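Local structure of putative uncharacterized protein (Xanthomonas campestris pv. campestris, 3RQA) at residues 109-114 / 157-162; 47-52 / 166-171; 116-121 / 153-158. The protein is of unknown function, but carries an atypical PilZ domain of the cyclic di-GMP receptor family and self-assembles into a tetramer through a helical bundle. All blocks are in the same frame, centred on the assembly; numbering follows the deposited sequence.

Interaction 1. Residues 109-114 / 157-162; sequences RGIRLA and LWLRFA
The F161 ring presents one face to the backbone of G110, whose CA sits 3.5 Å from the ring centroid in a CH-pi contact displaced toward the rim. The indole of W158 is met in the same manner: R112 CG lies over one face of the five-membered ring, 4.0 Å from its centroid. R112 CG is anti to the backbone N (chi1 176°), which runs the aliphatic chain beside the indole; a bend at chi3 then leaves the guanidinium 63° from the ring plane. Its NH1 continues to D15, and W158 NE1 reaches the same carboxylate, so helix 12-19 closes over the R112 and W158 side.

These strands are antiparallel neighbours in the PilZ barrel. I111 pairs with L159 through I111 N to L159 O (2.9 Å) and L159 N to I111 O (2.8 Å), the second bond almost straight at 177°. The L113-L157 pair repeats the exchange, and F161 N to R109 O (2.8 Å) ends the ladder, where a water also bridges R109 O and F161 O. On the other side of the sheet I111 CG2 approaches F161 CE1 at 4.1 Å, amid side chains of strand 124-129. Apolar side chains fill the inner face, whereas the outer one mixes aliphatic-aromatic packing with polar ends paired to acids of helix 12-19, D15 for R112 and W158 and E17 for R160.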
ATOM      1  N   ARG C 109     -24.793  20.992   5.478  1.00 23.56           N
ATOM      2  CA  ARG C 109     -25.069  21.832   4.312  1.00 24.88           C
ATOM      3  C   ARG C 109     -23.861  22.473   3.647  1.00 24.99           C
ATOM      4  O   ARG C 109     -23.825  22.627   2.423  1.00 25.06           O
ATOM      5  CB  ARG C 109     -26.031  22.957   4.685  1.00 25.17           C
ATOM      6  CG  ARG C 109     -27.384  22.500   5.182  1.00 27.36           C
ATOM      7  CD  ARG C 109     -28.231  23.702   5.555  1.00 28.92           C
ATOM      8  NE  ARG C 109     -29.385  23.330   6.363  1.00 30.55           N
ATOM      9  CZ  ARG C 109     -29.852  24.070   7.358  1.00 32.26           C
ATOM     10  NH1 ARG C 109     -29.258  25.219   7.659  1.00 30.47           N
ATOM     11  NH2 ARG C 109     -30.900  23.654   8.064  1.00 33.11           N
ATOM     12  N   GLY C 110     -22.889  22.872   4.461  1.00 24.43           N
ATOM     13  CA  GLY C 110     -21.698  23.527   3.942  1.00 22.82           C
ATOM     14  C   GLY C 110     -20.677  23.834   5.021  1.00 23.73           C
ATOM     15  O   GLY C 110     -20.728  23.274   6.126  1.00 21.66           O
ATOM     16  N   ILE C 111     -19.754  24.740   4.707  1.00 24.23           N
ATOM     17  CA  ILE C 111     -18.694  25.099   5.634  1.00 24.28           C
ATOM     18  C   ILE C 111     -18.196  26.539   5.471  1.00 26.26           C
ATOM     19  O   ILE C 111     -18.236  27.118   4.387  1.00 26.19           O
ATOM     20  CB  ILE C 111     -17.495  24.105   5.472  1.00 26.28           C
ATOM     21  CG1 ILE C 111     -16.426  24.357   6.534  1.00 26.88           C
ATOM     22  CG2 ILE C 111     -16.894  24.232   4.080  1.00 24.44           C
ATOM     23  CD1 ILE C 111     -15.357  23.263   6.572  1.00 28.16           C
ATOM     24  N   ARG C 112     -17.753  27.112   6.581  1.00 26.79           N
ATOM     25  CA  ARG C 112     -17.207  28.456   6.606  1.00 27.41           C
ATOM     26  C   ARG C 112     -15.753  28.249   6.988  1.00 28.22           C
ATOM     27  O   ARG C 112     -15.464  27.756   8.085  1.00 25.97           O
ATOM     28  CB  ARG C 112     -17.894  29.296   7.675  1.00 29.56           C
ATOM     29  CG  ARG C 112     -17.327  30.696   7.859  1.00 31.33           C
ATOM     30  CD  ARG C 112     -18.131  31.463   8.916  1.00 33.40           C
ATOM     31  NE  ARG C 112     -17.724  31.136  10.282  1.00 37.58           N
ATOM     32  CZ  ARG C 112     -18.546  31.106  11.330  1.00 40.13           C
ATOM     33  NH1 ARG C 112     -19.840  31.377  11.187  1.00 39.50           N
ATOM     34  NH2 ARG C 112     -18.069  30.823  12.533  1.00 40.82           N
ATOM     35  N   LEU C 113     -14.849  28.598   6.075  1.00 26.86           N
ATOM     36  CA  LEU C 113     -13.420  28.443   6.314  1.00 28.82           C
ATOM     37  C   LEU C 113     -12.628  29.596   5.706  1.00 30.41           C
ATOM     38  O   LEU C 113     -13.129  30.320   4.831  1.00 32.00           O
ATOM     39  CB  LEU C 113     -12.942  27.102   5.743  1.00 27.40           C
ATOM     40  CG  LEU C 113     -13.198  26.833   4.258  1.00 32.34           C
ATOM     41  CD1 LEU C 113     -12.201  27.592   3.400  1.00 29.27           C
ATOM     42  CD2 LEU C 113     -13.087  25.340   3.992  1.00 29.28           C
ATOM     43  N   ALA C 114     -11.396  29.768   6.172  1.00 30.22           N
ATOM     44  CA  ALA C 114     -10.526  30.825   5.671  1.00 32.98           C
ATOM     45  C   ALA C 114      -9.800  30.352   4.410  1.00 34.64           C
ATOM     46  O   ALA C 114      -9.454  29.179   4.286  1.00 35.69           O
ATOM     47  CB  ALA C 114      -9.523  31.221   6.742  1.00 33.54           C
ATOM     48  N   LEU C 157     -14.787  32.397   3.372  1.00 34.10           N
ATOM     49  CA  LEU C 157     -15.679  31.841   2.376  1.00 31.64           C
ATOM     50  C   LEU C 157     -16.761  31.012   3.037  1.00 31.59           C
ATOM     51  O   LEU C 157     -16.509  30.312   4.015  1.00 31.78           O
ATOM     52  CB  LEU C 157     -14.893  30.941   1.413  1.00 30.22           C
ATOM     53  CG  LEU C 157     -14.264  31.507   0.137  1.00 31.84           C
ATOM     54  CD1 LEU C 157     -13.999  33.002   0.250  1.00 30.19           C
ATOM     55  CD2 LEU C 157     -12.993  30.735  -0.148  1.00 29.72           C
ATOM     56  N   TRP C 158     -17.968  31.114   2.502  1.00 29.54           N
ATOM     57  CA  TRP C 158     -19.100  30.334   2.968  1.00 30.17           C
ATOM     58  C   TRP C 158     -19.394  29.461   1.761  1.00 29.21           C
ATOM     59  O   TRP C 158     -19.775  29.958   0.702  1.00 30.99           O
ATOM     60  CB  TRP C 158     -20.303  31.229   3.284  1.00 29.93           C
ATOM     61  CG  TRP C 158     -20.195  31.927   4.602  1.00 30.51           C
ATOM     62  CD1 TRP C 158     -20.899  31.646   5.743  1.00 31.04           C
ATOM     63  CD2 TRP C 158     -19.329  33.020   4.926  1.00 30.31           C
ATOM     64  NE1 TRP C 158     -20.523  32.495   6.752  1.00 31.34           N
ATOM     65  CE2 TRP C 158     -19.560  33.349   6.282  1.00 30.92           C
ATOM     66  CE3 TRP C 158     -18.377  33.755   4.202  1.00 30.71           C
ATOM     67  CZ2 TRP C 158     -18.875  34.382   6.932  1.00 31.38           C
ATOM     68  CZ3 TRP C 158     -17.694  34.785   4.850  1.00 29.32           C
ATOM     69  CH2 TRP C 158     -17.949  35.088   6.202  1.00 30.53           C
ATOM     70  N   LEU C 159     -19.171  28.166   1.910  1.00 28.35           N
ATOM     71  CA  LEU C 159     -19.400  27.228   0.828  1.00 29.87           C
ATOM     72  C   LEU C 159     -20.600  26.315   1.118  1.00 29.70           C
ATOM     73  O   LEU C 159     -20.742  25.791   2.221  1.00 28.66           O
ATOM     74  CB  LEU C 159     -18.159  26.359   0.604  1.00 29.24           C
ATOM     75  CG  LEU C 159     -16.781  26.935   0.240  1.00 33.02           C
ATOM     76  CD1 LEU C 159     -16.889  27.797  -0.995  1.00 31.73           C
ATOM     77  CD2 LEU C 159     -16.217  27.720   1.393  1.00 33.11           C
ATOM     78  N   ARG C 160     -21.452  26.129   0.114  1.00 31.58           N
ATOM     79  CA  ARG C 160     -22.611  25.255   0.243  1.00 31.55           C
ATOM     80  C   ARG C 160     -22.322  24.022  -0.604  1.00 30.71           C
ATOM     81  O   ARG C 160     -22.079  24.147  -1.809  1.00 28.92           O
ATOM     82  CB  ARG C 160     -23.875  25.941  -0.278  1.00 35.06           C
ATOM     83  CG  ARG C 160     -25.121  25.089  -0.099  1.00 39.66           C
ATOM     84  CD  ARG C 160     -25.940  25.035  -1.364  1.00 43.76           C
ATOM     85  NE  ARG C 160     -26.627  26.293  -1.641  1.00 48.12           N
ATOM     86  CZ  ARG C 160     -26.588  26.921  -2.814  1.00 48.74           C
ATOM     87  NH1 ARG C 160     -25.884  26.412  -3.816  1.00 46.58           N
ATOM     88  NH2 ARG C 160     -27.267  28.049  -2.988  1.00 48.49           N
ATOM     89  N   PHE C 161     -22.339  22.841   0.017  1.00 27.21           N
ATOM     90  CA  PHE C 161     -22.054  21.607  -0.712  1.00 26.30           C
ATOM     91  C   PHE C 161     -23.124  21.335  -1.760  1.00 25.25           C
ATOM     92  O   PHE C 161     -24.290  21.673  -1.567  1.00 23.84           O
ATOM     93  CB  PHE C 161     -21.972  20.382   0.234  1.00 25.14           C
ATOM     94  CG  PHE C 161     -21.020  20.558   1.401  1.00 25.68           C
ATOM     95  CD1 PHE C 161     -19.697  20.946   1.194  1.00 22.37           C
ATOM     96  CD2 PHE C 161     -21.458  20.336   2.710  1.00 23.81           C
ATOM     97  CE1 PHE C 161     -18.824  21.118   2.269  1.00 23.61           C
ATOM     98  CE2 PHE C 161     -20.596  20.504   3.794  1.00 25.00           C
ATOM     99  CZ  PHE C 161     -19.278  20.895   3.574  1.00 24.82           C
ATOM    100  N   ALA C 162     -22.710  20.748  -2.878  1.00 25.01           N
ATOM    101  CA  ALA C 162     -23.650  20.372  -3.925  1.00 28.30           C
ATOM    102  C   ALA C 162     -24.383  19.181  -3.289  1.00 29.39           C
ATOM    103  O   ALA C 162     -23.863  18.577  -2.352  1.00 29.53           O
ATOM    104  CB  ALA C 162     -22.897  19.934  -5.177  1.00 26.35           C
TER
HETATM  105  O   HOH W   1     -25.871  21.652   0.688  1.00 27.06           O

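Interaction 2. Residues 47-52 / 166-171; sequences TLLRSL and TGLQDA
Two helices that flank the PilZ barrel meet here, 42-55 and the C-terminal 165-185, and L49 and R50 of the first rest on A171 of the second. The short segments run in broadly the same direction, 41° apart, with their axes 9.2 Å from each other at closest approach. The small side chain of A171 points toward helix 42-55 and fits between L49 and R50.

On the barrel side the packing is apolar. L49 CB touches A171 CB at 4.0 Å, while the CD2 branch of L49 meets CD1 of L168 obliquely at the same separation. Both leucines also reach strand 139-150, L49 on L139 and L168 on L141, so the helix pair is seated on the sheet. L48 and S51 pack instead against L83 of the second subunit, so helix 42-55 lies between its own barrel and the second subunit.

The outer border is polar. R50 stretches out from CG to NE, and A171 CB sits over the centre of one guanidinium face, 3.9 Å above the plane. D170 meets the group at its edge through NH1, and E46 takes NE in a salt bridge. D170 OD2 has a second cation in R174, so it is shared by two arginines, which probably favours the charged carboxylate. R50 NH1 reaches D170 OD2 at 2.9 Å with an N-H...O angle of 168°; the oxygen lies in the guanidinium plane, and the bond comes to it on the anti side of the carboxylate, slightly out of the carboxylate plane.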
ATOM      1  N   THR C  47     -17.765   6.185   1.673  1.00 24.86           N
ATOM      2  CA  THR C  47     -16.963   5.055   2.132  1.00 27.02           C
ATOM      3  C   THR C  47     -15.887   5.516   3.095  1.00 26.10           C
ATOM      4  O   THR C  47     -15.646   4.877   4.105  1.00 29.05           O
ATOM      5  CB  THR C  47     -16.322   4.300   0.948  1.00 27.82           C
ATOM      6  OG1 THR C  47     -17.362   3.729   0.139  1.00 28.04           O
ATOM      7  CG2 THR C  47     -15.410   3.176   1.455  1.00 30.12           C
ATOM      8  N   LEU C  48     -15.248   6.632   2.781  1.00 23.75           N
ATOM      9  CA  LEU C  48     -14.224   7.178   3.643  1.00 24.94           C
ATOM     10  C   LEU C  48     -14.782   7.469   5.046  1.00 25.65           C
ATOM     11  O   LEU C  48     -14.200   7.069   6.053  1.00 25.83           O
ATOM     12  CB  LEU C  48     -13.665   8.481   3.040  1.00 22.86           C
ATOM     13  CG  LEU C  48     -12.882   9.372   4.016  1.00 24.60           C
ATOM     14  CD1 LEU C  48     -11.738   8.577   4.631  1.00 25.51           C
ATOM     15  CD2 LEU C  48     -12.363  10.624   3.294  1.00 26.64           C
ATOM     16  N   LEU C  49     -15.904   8.184   5.095  1.00 25.43           N
ATOM     17  CA  LEU C  49     -16.535   8.563   6.357  1.00 26.17           C
ATOM     18  C   LEU C  49     -17.012   7.368   7.185  1.00 24.30           C
ATOM     19  O   LEU C  49     -16.730   7.276   8.384  1.00 21.90           O
ATOM     20  CB  LEU C  49     -17.705   9.527   6.078  1.00 27.63           C
ATOM     21  CG  LEU C  49     -17.448  11.040   6.180  1.00 28.80           C
ATOM     22  CD1 LEU C  49     -16.106  11.392   5.615  1.00 32.74           C
ATOM     23  CD2 LEU C  49     -18.553  11.793   5.454  1.00 28.94           C
ATOM     24  N   ARG C  50     -17.728   6.450   6.548  1.00 23.83           N
ATOM     25  CA  ARG C  50     -18.238   5.288   7.257  1.00 24.70           C
ATOM     26  C   ARG C  50     -17.116   4.379   7.750  1.00 26.10           C
ATOM     27  O   ARG C  50     -17.099   3.988   8.910  1.00 23.02           O
ATOM     28  CB  ARG C  50     -19.188   4.491   6.368  1.00 26.65           C
ATOM     29  CG  ARG C  50     -20.508   5.197   6.071  1.00 31.27           C
ATOM     30  CD  ARG C  50     -21.490   4.250   5.378  1.00 31.53           C
ATOM     31  NE  ARG C  50     -22.718   4.937   4.990  1.00 36.94           N
ATOM     32  CZ  ARG C  50     -23.596   5.472   5.838  1.00 37.13           C
ATOM     33  NH1 ARG C  50     -24.676   6.083   5.371  1.00 38.95           N
ATOM     34  NH2 ARG C  50     -23.409   5.389   7.146  1.00 36.21           N
ATOM     35  N   SER C  51     -16.179   4.052   6.867  1.00 25.41           N
ATOM     36  CA  SER C  51     -15.068   3.183   7.237  1.00 27.99           C
ATOM     37  C   SER C  51     -14.299   3.805   8.383  1.00 27.72           C
ATOM     38  O   SER C  51     -13.909   3.126   9.332  1.00 25.86           O
ATOM     39  CB  SER C  51     -14.143   2.974   6.038  1.00 30.11           C
ATOM     40  OG  SER C  51     -14.861   2.432   4.943  1.00 34.66           O
ATOM     41  N   LEU C  52     -14.107   5.114   8.289  1.00 30.52           N
ATOM     42  CA  LEU C  52     -13.388   5.875   9.303  1.00 32.90           C
ATOM     43  C   LEU C  52     -14.095   5.727  10.658  1.00 33.53           C
ATOM     44  O   LEU C  52     -13.452   5.573  11.697  1.00 35.36           O
ATOM     45  CB  LEU C  52     -13.336   7.347   8.875  1.00 33.74           C
ATOM     46  CG  LEU C  52     -12.230   8.273   9.380  1.00 35.53           C
ATOM     47  CD1 LEU C  52     -10.854   7.655   9.093  1.00 34.71           C
ATOM     48  CD2 LEU C  52     -12.371   9.635   8.696  1.00 32.85           C
ATOM     49  N   THR C 166     -28.322  10.582  -0.807  1.00 29.25           N
ATOM     50  CA  THR C 166     -28.785   9.930   0.426  1.00 28.89           C
ATOM     51  C   THR C 166     -27.712   9.312   1.323  1.00 26.29           C
ATOM     52  O   THR C 166     -27.647   9.615   2.518  1.00 26.88           O
ATOM     53  CB  THR C 166     -29.830   8.845   0.092  1.00 30.38           C
ATOM     54  OG1 THR C 166     -30.908   9.448  -0.642  1.00 34.90           O
ATOM     55  CG2 THR C 166     -30.377   8.212   1.375  1.00 32.12           C
ATOM     56  N   GLY C 167     -26.880   8.449   0.739  1.00 25.41           N
ATOM     57  CA  GLY C 167     -25.815   7.780   1.471  1.00 23.85           C
ATOM     58  C   GLY C 167     -24.747   8.675   2.074  1.00 25.38           C
ATOM     59  O   GLY C 167     -24.441   8.570   3.256  1.00 26.45           O
ATOM     60  N   LEU C 168     -24.164   9.556   1.271  1.00 25.47           N
ATOM     61  CA  LEU C 168     -23.129  10.444   1.779  1.00 24.27           C
ATOM     62  C   LEU C 168     -23.706  11.410   2.807  1.00 23.46           C
ATOM     63  O   LEU C 168     -23.066  11.683   3.821  1.00 20.89           O
ATOM     64  CB  LEU C 168     -22.474  11.231   0.641  1.00 23.67           C
ATOM     65  CG  LEU C 168     -21.368  12.207   1.078  1.00 25.02           C
ATOM     66  CD1 LEU C 168     -20.255  11.464   1.844  1.00 21.07           C
ATOM     67  CD2 LEU C 168     -20.820  12.920  -0.159  1.00 23.55           C
ATOM     68  N   GLN C 169     -24.903  11.940   2.551  1.00 24.33           N
ATOM     69  CA  GLN C 169     -25.493  12.852   3.525  1.00 26.31           C
ATOM     70  C   GLN C 169     -25.585  12.157   4.881  1.00 24.42           C
ATOM     71  O   GLN C 169     -25.184  12.711   5.911  1.00 26.51           O
ATOM     72  CB  GLN C 169     -26.895  13.313   3.114  1.00 27.23           C
ATOM     73  CG  GLN C 169     -27.407  14.379   4.070  1.00 32.28           C
ATOM     74  CD  GLN C 169     -28.634  15.105   3.575  1.00 36.87           C
ATOM     75  OE1 GLN C 169     -28.691  15.554   2.423  1.00 38.05           O
ATOM     76  NE2 GLN C 169     -29.623  15.248   4.453  1.00 38.01           N
ATOM     77  N   ASP C 170     -26.096  10.933   4.875  1.00 24.40           N
ATOM     78  CA  ASP C 170     -26.234  10.184   6.116  1.00 27.96           C
ATOM     79  C   ASP C 170     -24.901   9.995   6.833  1.00 25.05           C
ATOM     80  O   ASP C 170     -24.804  10.207   8.040  1.00 24.75           O
ATOM     81  CB  ASP C 170     -26.847   8.813   5.857  1.00 30.41           C
ATOM     82  CG  ASP C 170     -27.136   8.068   7.143  1.00 36.73           C
ATOM     83  OD1 ASP C 170     -28.144   8.412   7.800  1.00 39.04           O
ATOM     84  OD2 ASP C 170     -26.346   7.165   7.512  1.00 36.07           O
ATOM     85  N   ALA C 171     -23.880   9.580   6.086  1.00 24.44           N
ATOM     86  CA  ALA C 171     -22.547   9.373   6.651  1.00 23.60           C
ATOM     87  C   ALA C 171     -22.004  10.682   7.226  1.00 24.52           C
ATOM     88  O   ALA C 171     -21.339  10.681   8.256  1.00 22.80           O
ATOM     89  CB  ALA C 171     -21.593   8.855   5.569  1.00 23.24           C
TER

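Interaction 3. Residues 116-121 / 153-158; sequences PHAHPP and QQHWLW
The irregular backbone of 116-121 passes beside the start of strand 155-161, nearest at A118 and H155, whose CA atoms lie 5.5 Å apart. A118 CB touches H155 CD2 at 3.5 Å, approaching the imidazole obliquely. H155 CG is turned anti to its own carbonyl carbon (chi1 -57°), and this swings the ring along the loop backbone, past the peptide of H117 and on to the P116 carbonyl, where P116 O stands 3.7 Å from H155 ND1. The contact is one of van der Waals packing.

In the PilZ barrel this loop links strand 110-115 to strand 124-129, and here it turns back alongside the first residues of the strand that pairs with 110-115. Backbone bonds between H155 and S115 continue that pairing up to the point where the loop departs.

Two residues further along, L157 also points at the loop. Its CD1 methyl lies 4.0 Å from H119 N, an amide with a weak hydrogen bond to S148 OG on strand 139-150. The other methyl, CD2, stands near the plane of the H119 imidazole, at the ring edge, 4.4 Å from H119 CD2.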
ATOM      1  N   PRO C 116      -6.698  31.533   1.343  1.00 40.20           N
ATOM      2  CA  PRO C 116      -5.597  32.406   0.922  1.00 41.20           C
ATOM      3  C   PRO C 116      -6.052  33.539   0.009  1.00 40.01           C
ATOM      4  O   PRO C 116      -5.568  34.662   0.113  1.00 41.17           O
ATOM      5  CB  PRO C 116      -4.649  31.444   0.213  1.00 39.97           C
ATOM      6  CG  PRO C 116      -4.861  30.173   0.950  1.00 42.65           C
ATOM      7  CD  PRO C 116      -6.359  30.118   1.119  1.00 40.47           C
ATOM      8  N   HIS C 117      -6.992  33.228  -0.876  1.00 41.08           N
ATOM      9  CA  HIS C 117      -7.528  34.197  -1.825  1.00 41.42           C
ATOM     10  C   HIS C 117      -9.054  34.211  -1.777  1.00 40.71           C
ATOM     11  O   HIS C 117      -9.685  33.175  -1.579  1.00 41.71           O
ATOM     12  CB  HIS C 117      -7.060  33.841  -3.240  1.00 43.52           C
ATOM     13  CG  HIS C 117      -5.571  33.734  -3.373  1.00 44.63           C
ATOM     14  ND1 HIS C 117      -4.729  34.809  -3.186  1.00 46.13           N
ATOM     15  CD2 HIS C 117      -4.773  32.672  -3.636  1.00 45.87           C
ATOM     16  CE1 HIS C 117      -3.475  34.415  -3.327  1.00 47.06           C
ATOM     17  NE2 HIS C 117      -3.474  33.122  -3.600  1.00 47.18           N
ATOM     18  N   ALA C 118      -9.647  35.389  -1.946  1.00 39.63           N
ATOM     19  CA  ALA C 118     -11.098  35.500  -1.939  1.00 38.26           C
ATOM     20  C   ALA C 118     -11.623  34.925  -3.246  1.00 38.76           C
ATOM     21  O   ALA C 118     -10.874  34.759  -4.210  1.00 38.28           O
ATOM     22  CB  ALA C 118     -11.522  36.962  -1.805  1.00 36.73           C
ATOM     23  N   HIS C 119     -12.913  34.613  -3.273  1.00 38.88           N
ATOM     24  CA  HIS C 119     -13.546  34.076  -4.469  1.00 38.86           C
ATOM     25  C   HIS C 119     -14.971  34.583  -4.469  1.00 38.61           C
ATOM     26  O   HIS C 119     -15.708  34.356  -3.517  1.00 39.37           O
ATOM     27  CB  HIS C 119     -13.536  32.552  -4.444  1.00 40.08           C
ATOM     28  CG  HIS C 119     -12.240  31.952  -4.881  1.00 40.33           C
ATOM     29  ND1 HIS C 119     -11.846  31.920  -6.202  1.00 41.83           N
ATOM     30  CD2 HIS C 119     -11.239  31.377  -4.174  1.00 40.42           C
ATOM     31  CE1 HIS C 119     -10.658  31.350  -6.290  1.00 42.51           C
ATOM     32  NE2 HIS C 119     -10.266  31.012  -5.074  1.00 42.27           N
ATOM     33  N   PRO C 120     -15.382  35.272  -5.541  1.00 36.82           N
ATOM     34  CA  PRO C 120     -16.741  35.800  -5.606  1.00 35.60           C
ATOM     35  C   PRO C 120     -17.824  34.743  -5.464  1.00 34.78           C
ATOM     36  O   PRO C 120     -17.654  33.593  -5.891  1.00 30.31           O
ATOM     37  CB  PRO C 120     -16.777  36.484  -6.971  1.00 36.41           C
ATOM     38  CG  PRO C 120     -15.843  35.635  -7.791  1.00 38.41           C
ATOM     39  CD  PRO C 120     -14.693  35.437  -6.835  1.00 37.42           C
ATOM     40  N   PRO C 121     -18.948  35.112  -4.828  1.00 34.92           N
ATOM     41  CA  PRO C 121     -20.035  34.148  -4.671  1.00 36.36           C
ATOM     42  C   PRO C 121     -20.421  33.636  -6.052  1.00 36.64           C
ATOM     43  O   PRO C 121     -20.486  34.406  -7.010  1.00 37.39           O
ATOM     44  CB  PRO C 121     -21.141  34.963  -3.993  1.00 36.74           C
ATOM     45  CG  PRO C 121     -20.754  36.380  -4.207  1.00 36.99           C
ATOM     46  CD  PRO C 121     -19.260  36.366  -4.132  1.00 35.27           C
ATOM     47  N   GLN C 153      -7.845  40.328   8.369  1.00 54.04           N
ATOM     48  CA  GLN C 153      -6.581  39.613   8.221  1.00 54.17           C
ATOM     49  C   GLN C 153      -6.728  38.291   7.473  1.00 52.80           C
ATOM     50  O   GLN C 153      -5.728  37.647   7.149  1.00 53.35           O
ATOM     51  CB  GLN C 153      -5.947  39.365   9.593  1.00 57.36           C
ATOM     52  CG  GLN C 153      -6.773  38.491  10.519  1.00 62.01           C
ATOM     53  CD  GLN C 153      -6.176  38.386  11.915  1.00 65.17           C
ATOM     54  OE1 GLN C 153      -5.974  39.394  12.594  1.00 66.61           O
ATOM     55  NE2 GLN C 153      -5.894  37.162  12.350  1.00 65.64           N
ATOM     56  N   GLN C 154      -7.968  37.886   7.206  1.00 49.62           N
ATOM     57  CA  GLN C 154      -8.234  36.646   6.475  1.00 46.57           C
ATOM     58  C   GLN C 154      -9.467  36.771   5.585  1.00 44.23           C
ATOM     59  O   GLN C 154     -10.427  37.465   5.935  1.00 43.64           O
ATOM     60  CB  GLN C 154      -8.468  35.476   7.431  1.00 46.83           C
ATOM     61  CG  GLN C 154      -7.358  35.182   8.412  1.00 47.32           C
ATOM     62  CD  GLN C 154      -7.491  33.786   9.005  1.00 48.18           C
ATOM     63  OE1 GLN C 154      -7.163  32.791   8.356  1.00 48.72           O
ATOM     64  NE2 GLN C 154      -7.991  33.706  10.232  1.00 46.59           N
ATOM     65  N   HIS C 155      -9.436  36.097   4.439  1.00 42.36           N
ATOM     66  CA  HIS C 155     -10.569  36.098   3.513  1.00 42.19           C
ATOM     67  C   HIS C 155     -11.441  34.908   3.909  1.00 41.16           C
ATOM     68  O   HIS C 155     -10.965  33.771   3.949  1.00 41.26           O
ATOM     69  CB  HIS C 155     -10.109  35.909   2.059  1.00 44.17           C
ATOM     70  CG  HIS C 155      -9.130  36.935   1.581  1.00 46.77           C
ATOM     71  ND1 HIS C 155      -7.801  36.928   1.945  1.00 48.29           N
ATOM     72  CD2 HIS C 155      -9.281  37.982   0.736  1.00 48.34           C
ATOM     73  CE1 HIS C 155      -7.173  37.923   1.343  1.00 48.91           C
ATOM     74  NE2 HIS C 155      -8.050  38.579   0.603  1.00 49.86           N
ATOM     75  N   TRP C 156     -12.707  35.156   4.215  1.00 39.30           N
ATOM     76  CA  TRP C 156     -13.592  34.062   4.601  1.00 38.12           C
ATOM     77  C   TRP C 156     -14.568  33.698   3.506  1.00 37.27           C
ATOM     78  O   TRP C 156     -15.098  34.560   2.806  1.00 38.00           O
ATOM     79  CB  TRP C 156     -14.358  34.391   5.888  1.00 38.41           C
ATOM     80  CG  TRP C 156     -13.466  34.461   7.093  1.00 40.31           C
ATOM     81  CD1 TRP C 156     -12.860  35.572   7.608  1.00 41.34           C
ATOM     82  CD2 TRP C 156     -13.054  33.364   7.913  1.00 40.18           C
ATOM     83  NE1 TRP C 156     -12.096  35.237   8.702  1.00 41.33           N
ATOM     84  CE2 TRP C 156     -12.196  33.886   8.912  1.00 41.80           C
ATOM     85  CE3 TRP C 156     -13.325  31.990   7.903  1.00 40.66           C
ATOM     86  CZ2 TRP C 156     -11.607  33.079   9.894  1.00 40.98           C
ATOM     87  CZ3 TRP C 156     -12.744  31.188   8.877  1.00 41.45           C
ATOM     88  CH2 TRP C 156     -11.892  31.738   9.862  1.00 41.71           C
ATOM     89  N   LEU C 157     -14.787  32.397   3.372  1.00 34.10           N
ATOM     90  CA  LEU C 157     -15.679  31.841   2.376  1.00 31.64           C
ATOM     91  C   LEU C 157     -16.761  31.012   3.037  1.00 31.59           C
ATOM     92  O   LEU C 157     -16.509  30.312   4.015  1.00 31.78           O
ATOM     93  CB  LEU C 157     -14.893  30.941   1.413  1.00 30.22           C
ATOM     94  CG  LEU C 157     -14.264  31.507   0.137  1.00 31.84           C
ATOM     95  CD1 LEU C 157     -13.999  33.002   0.250  1.00 30.19           C
ATOM     96  CD2 LEU C 157     -12.993  30.735  -0.148  1.00 29.72           C
ATOM     97  N   TRP C 158     -17.968  31.114   2.502  1.00 29.54           N
ATOM     98  CA  TRP C 158     -19.100  30.334   2.968  1.00 30.17           C
ATOM     99  C   TRP C 158     -19.394  29.461   1.761  1.00 29.21           C
ATOM    100  O   TRP C 158     -19.775  29.958   0.702  1.00 30.99           O
ATOM    101  CB  TRP C 158     -20.303  31.229   3.284  1.00 29.93           C
ATOM    102  CG  TRP C 158     -20.195  31.927   4.602  1.00 30.51           C
ATOM    103  CD1 TRP C 158     -20.899  31.646   5.743  1.00 31.04           C
ATOM    104  CD2 TRP C 158     -19.329  33.020   4.926  1.00 30.31           C
ATOM    105  NE1 TRP C 158     -20.523  32.495   6.752  1.00 31.34           N
ATOM    106  CE2 TRP C 158     -19.560  33.349   6.282  1.00 30.92           C
ATOM    107  CE3 TRP C 158     -18.377  33.755   4.202  1.00 30.71           C
ATOM    108  CZ2 TRP C 158     -18.875  34.382   6.932  1.00 31.38           C
ATOM    109  CZ3 TRP C 158     -17.694  34.785   4.850  1.00 29.32           C
ATOM    110  CH2 TRP C 158     -17.949  35.088   6.202  1.00 30.53           C
TER

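Strand 155-161 is common to interactions 1 and 3, which share L157 and W158 and have centres 11 Å apart. L157 serves both, by backbone in one and by side chain in the other. The two contacts also touch directly: W156 CZ3 lies 3.3 Å from A114 N, on the strand that runs into that loop. Interaction 2 encloses both along the chain: 47-52 comes before them, and helix 165-185 follows strand 155-161; its centre is 18 Å from that of interaction 1. Interactions 2 and 3 lie on opposite sides of the chain's centre, with nearest atoms about 17 Å apart; of the three, interaction 2 is the one next to another subunit.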